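Local coordinates for probable signal peptide protein (Ralstonia solanacearum, PDB 2QGU), which probably carries phospholipid and holds a bound phosphatidylethanolamine in a pocket, at residues F74-M82 and I97-L105. The protein carries 13 engineered substitutions. Numbering follows the deposited sequence.
Sequences FKRTTQIAM and IQDGFKSLL. Engineered in segment 97-105: Ser103 (natural residue Thr). With PEF (di-palmitoyl-3-sn-phosphatidylethanolamine), chain B.
Phe74 and Phe101 interlock where helix 74-82 and helix 91-114 of this MlaC-family fold cross almost at a right angle, 99° between the directions of segments 74-82 and 97-105, in a reciprocal knobs-into-holes arrangement. The ring of Phe74 sits among Gln98, Phe101, Lys102 and Leu105; that of Phe101 fits between Phe74, Thr77, Thr78 and Ala81. The ring planes stand 43° apart, and CZ of Phe74 comes down over one face of Phe101, near its rim, 3.5 Å from CD2 of Phe101. With CG anti to the backbone N (chi1 -163°), Phe74 reaches across to helix 91-114, where the carbonyl O of Gln98 lies at its ring edge and CD1 of Leu105 is 3.6 Å from CE1 of Phe74. CD1 of Phe74 is 3.7 Å from C24 of the bound phosphatidylethanolamine, so this one ring both joins the helices and lines the pocket near an acyl-chain end. In the modelled conformer, CG of Gln98 packs 3.7 Å from CD2 of Phe74. OG1 of Thr78 sits at the Phe101 ring edge while bonding at 3.0 Å to O of Phe74, which takes the backbone N of Thr78 on the opposite face of its carbonyl plane.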
# COMPACT_ATOMS: atom_id res chain seq x y z
N PHE A 74 -0.87 -3.87 6.75
CA PHE A 74 -1.73 -2.74 6.44
C PHE A 74 -2.46 -2.19 7.67
O PHE A 74 -2.89 -1.03 7.66
CB PHE A 74 -2.70 -3.05 5.29
CG PHE A 74 -3.29 -1.82 4.68
CD1 PHE A 74 -2.52 -0.97 3.89
CD2 PHE A 74 -4.62 -1.49 4.91
CE1 PHE A 74 -3.05 0.18 3.33
CE2 PHE A 74 -5.17 -0.34 4.35
CZ PHE A 74 -4.38 0.50 3.56
N LYS A 75 -2.59 -2.99 8.72
CA LYS A 75 -3.12 -2.48 9.97
C LYS A 75 -2.20 -1.38 10.50
O LYS A 75 -2.67 -0.33 10.94
CB LYS A 75 -3.28 -3.60 11.00
CG LYS A 75 -3.98 -3.16 12.26
CD LYS A 75 -4.17 -4.33 13.20
CE LYS A 75 -5.03 -3.96 14.39
NZ LYS A 75 -5.10 -5.09 15.36
N ARG A 76 -0.88 -1.61 10.44
CA ARG A 76 0.06 -0.55 10.83
C ARG A 76 -0.07 0.69 9.95
O ARG A 76 -0.07 1.81 10.46
CB ARG A 76 1.51 -1.03 10.89
CG ARG A 76 2.44 0.09 11.35
CD ARG A 76 3.82 -0.33 11.80
NE ARG A 76 4.55 0.86 12.23
CZ ARG A 76 5.87 0.95 12.34
NH1 ARG A 76 6.64 -0.09 12.06
NH2 ARG A 76 6.42 2.09 12.72
N THR A 77 -0.18 0.50 8.64
CA THR A 77 -0.38 1.63 7.73
C THR A 77 -1.59 2.46 8.16
O THR A 77 -1.55 3.69 8.17
CB THR A 77 -0.58 1.17 6.29
OG1 THR A 77 0.34 0.11 5.99
CG2 THR A 77 -0.38 2.33 5.31
N THR A 78 -2.67 1.76 8.52
CA THR A 78 -3.91 2.41 8.92
C THR A 78 -3.74 3.11 10.27
O THR A 78 -4.22 4.23 10.45
CB THR A 78 -5.07 1.41 8.97
OG1 THR A 78 -5.22 0.81 7.69
CG2 THR A 78 -6.38 2.12 9.33
N GLN A 79 -3.06 2.45 11.20
CA GLN A 79 -2.74 3.06 12.49
C GLN A 79 -1.96 4.36 12.33
O GLN A 79 -2.27 5.36 12.96
CB GLN A 79 -1.96 2.08 13.37
CG GLN A 79 -2.79 0.95 13.89
CD GLN A 79 -2.01 0.00 14.78
OE1 GLN A 79 -0.88 -0.38 14.46
NE2 GLN A 79 -2.61 -0.39 15.90
N ILE A 80 -0.95 4.34 11.47
CA ILE A 80 -0.16 5.54 11.23
C ILE A 80 -1.04 6.65 10.65
O ILE A 80 -0.99 7.79 11.11
CB ILE A 80 1.05 5.27 10.32
CG1 ILE A 80 2.04 4.33 11.02
CG2 ILE A 80 1.74 6.59 9.94
CD1 ILE A 80 3.05 3.68 10.07
N ALA A 81 -1.86 6.29 9.66
CA ALA A 81 -2.74 7.26 9.01
C ALA A 81 -3.76 7.88 9.96
O ALA A 81 -4.16 9.03 9.79
CB ALA A 81 -3.44 6.63 7.80
N MSE A 82 -4.18 7.12 10.97
CA MSE A 82 -5.17 7.62 11.92
C MSE A 82 -4.55 8.43 13.06
O MSE A 82 -5.24 9.20 13.72
CB MSE A 82 -6.03 6.49 12.47
CG MSE A 82 -6.99 5.89 11.46
SE MSE A 82 -8.44 4.94 12.33
CE MSE A 82 -9.34 6.44 13.19
N ILE A 97 -12.43 1.20 8.76
CA ILE A 97 -11.45 2.15 8.23
C ILE A 97 -10.31 1.45 7.48
O ILE A 97 -9.94 1.87 6.39
CB ILE A 97 -10.96 3.14 9.31
CG1 ILE A 97 -12.10 4.08 9.71
CG2 ILE A 97 -9.76 3.96 8.82
CD1 ILE A 97 -11.91 4.81 11.02
N GLN A 98 -9.76 0.39 8.07
CA GLN A 98 -8.74 -0.39 7.37
C GLN A 98 -9.26 -0.91 6.03
O GLN A 98 -8.59 -0.79 5.01
CB GLN A 98 -8.21 -1.54 8.23
CG GLN A 98 -7.00 -2.22 7.59
CD GLN A 98 -6.53 -3.47 8.31
OE1 GLN A 98 -5.92 -4.35 7.70
NE2 GLN A 98 -6.79 -3.55 9.61
N ASP A 99 -10.46 -1.48 6.04
CA ASP A 99 -11.05 -2.04 4.83
C ASP A 99 -11.33 -0.96 3.78
O ASP A 99 -11.06 -1.15 2.60
CB ASP A 99 -12.33 -2.81 5.16
CG ASP A 99 -12.07 -4.07 5.97
OD1 ASP A 99 -10.90 -4.47 6.13
OD2 ASP A 99 -13.06 -4.67 6.45
N GLY A 100 -11.86 0.18 4.22
CA GLY A 100 -12.18 1.28 3.31
C GLY A 100 -10.93 1.94 2.73
O GLY A 100 -10.91 2.32 1.56
N PHE A 101 -9.91 2.09 3.57
CA PHE A 101 -8.62 2.64 3.16
C PHE A 101 -7.93 1.70 2.16
O PHE A 101 -7.45 2.14 1.12
CB PHE A 101 -7.78 2.89 4.43
CG PHE A 101 -6.45 3.57 4.21
CD1 PHE A 101 -6.20 4.41 3.13
CD2 PHE A 101 -5.45 3.41 5.17
CE1 PHE A 101 -4.95 5.02 2.98
CE2 PHE A 101 -4.20 4.02 5.03
CZ PHE A 101 -3.96 4.83 3.94
N LYS A 102 -7.94 0.40 2.46
CA LYS A 102 -7.39 -0.60 1.54
C LYS A 102 -8.10 -0.55 0.18
O LYS A 102 -7.46 -0.51 -0.86
CB LYS A 102 -7.49 -1.99 2.15
CG LYS A 102 -7.02 -3.11 1.24
CD LYS A 102 -7.16 -4.45 1.95
CE LYS A 102 -7.07 -5.59 0.96
NZ LYS A 102 -7.62 -6.83 1.58
N SER A 103 -9.43 -0.54 0.20
CA SER A 103 -10.20 -0.43 -1.03
C SER A 103 -9.87 0.84 -1.81
O SER A 103 -9.72 0.81 -3.03
CB SER A 103 -11.70 -0.50 -0.73
OG SER A 103 -12.47 -0.17 -1.87
N LEU A 104 -9.74 1.96 -1.08
CA LEU A 104 -9.40 3.26 -1.67
C LEU A 104 -8.08 3.21 -2.42
O LEU A 104 -7.98 3.68 -3.56
CB LEU A 104 -9.37 4.33 -0.56
CG LEU A 104 -8.86 5.75 -0.83
CD1 LEU A 104 -9.75 6.49 -1.79
CD2 LEU A 104 -8.75 6.52 0.48
N LEU A 105 -7.07 2.61 -1.80
CA LEU A 105 -5.75 2.47 -2.42
C LEU A 105 -5.75 1.52 -3.62
O LEU A 105 -5.16 1.83 -4.65
CB LEU A 105 -4.69 2.04 -1.40
CG LEU A 105 -4.39 3.05 -0.29
CD1 LEU A 105 -3.31 2.46 0.61
CD2 LEU A 105 -3.95 4.40 -0.86
C2 PEF B . 2.65 4.37 -13.26
C1 PEF B . 2.64 5.45 -14.35
N PEF B . -0.97 8.18 -18.18
C3 PEF B . 3.42 3.17 -13.76
C4 PEF B . 0.06 7.54 -16.06
C5 PEF B . -0.57 8.67 -16.86
C10 PEF B . 2.35 5.18 -11.09
C11 PEF B . 2.86 5.44 -9.68
C12 PEF B . 3.41 4.15 -9.08
C13 PEF B . 2.25 3.21 -8.76
C14 PEF B . 2.70 2.04 -7.91
C15 PEF B . 1.49 1.18 -7.56
C16 PEF B . 1.84 0.19 -6.45
C17 PEF B . 0.58 -0.47 -5.89
C18 PEF B . -0.01 0.36 -4.75
C19 PEF B . -0.46 -0.54 -3.60
C20 PEF B . -1.89 -1.04 -3.83
C21 PEF B . -2.31 -1.99 -2.72
C22 PEF B . -2.68 -1.22 -1.45
C23 PEF B . -3.34 -2.14 -0.42
C24 PEF B . -2.32 -2.66 0.59
C25 PEF B . -2.80 -3.95 1.25
C30 PEF B . 4.31 1.14 -13.04
C31 PEF B . 4.53 0.01 -12.25
C32 PEF B . 3.63 -0.23 -11.22
C33 PEF B . 3.83 -1.64 -10.64
C34 PEF B . 4.58 -1.63 -9.29
C35 PEF B . 4.17 -2.81 -8.38
C36 PEF B . 4.55 -2.58 -7.06
C37 PEF B . 4.04 -3.54 -6.17
C38 PEF B . 4.45 -3.26 -4.86
C39 PEF B . 3.80 -4.18 -3.82
C40 PEF B . 4.05 -3.69 -2.38
C41 PEF B . 2.98 -2.68 -1.93
C42 PEF B . 2.89 -2.59 -0.40
C43 PEF B . 2.18 -1.31 0.05
C44 PEF B . 1.99 -1.27 1.57
C45 PEF B . 1.29 0.02 2.01
O4 PEF B . 1.13 5.23 -11.32
O5 PEF B . 5.11 1.34 -13.95
O2 PEF B . 3.26 4.89 -12.07
O3 PEF B . 3.28 2.03 -12.87
O1P PEF B . 3.20 5.75 -17.38
O2P PEF B . 0.74 5.14 -17.65
O3P PEF B . 1.76 5.06 -15.40
O4P PEF B . 1.38 7.27 -16.56
P PEF B . 1.82 5.74 -16.85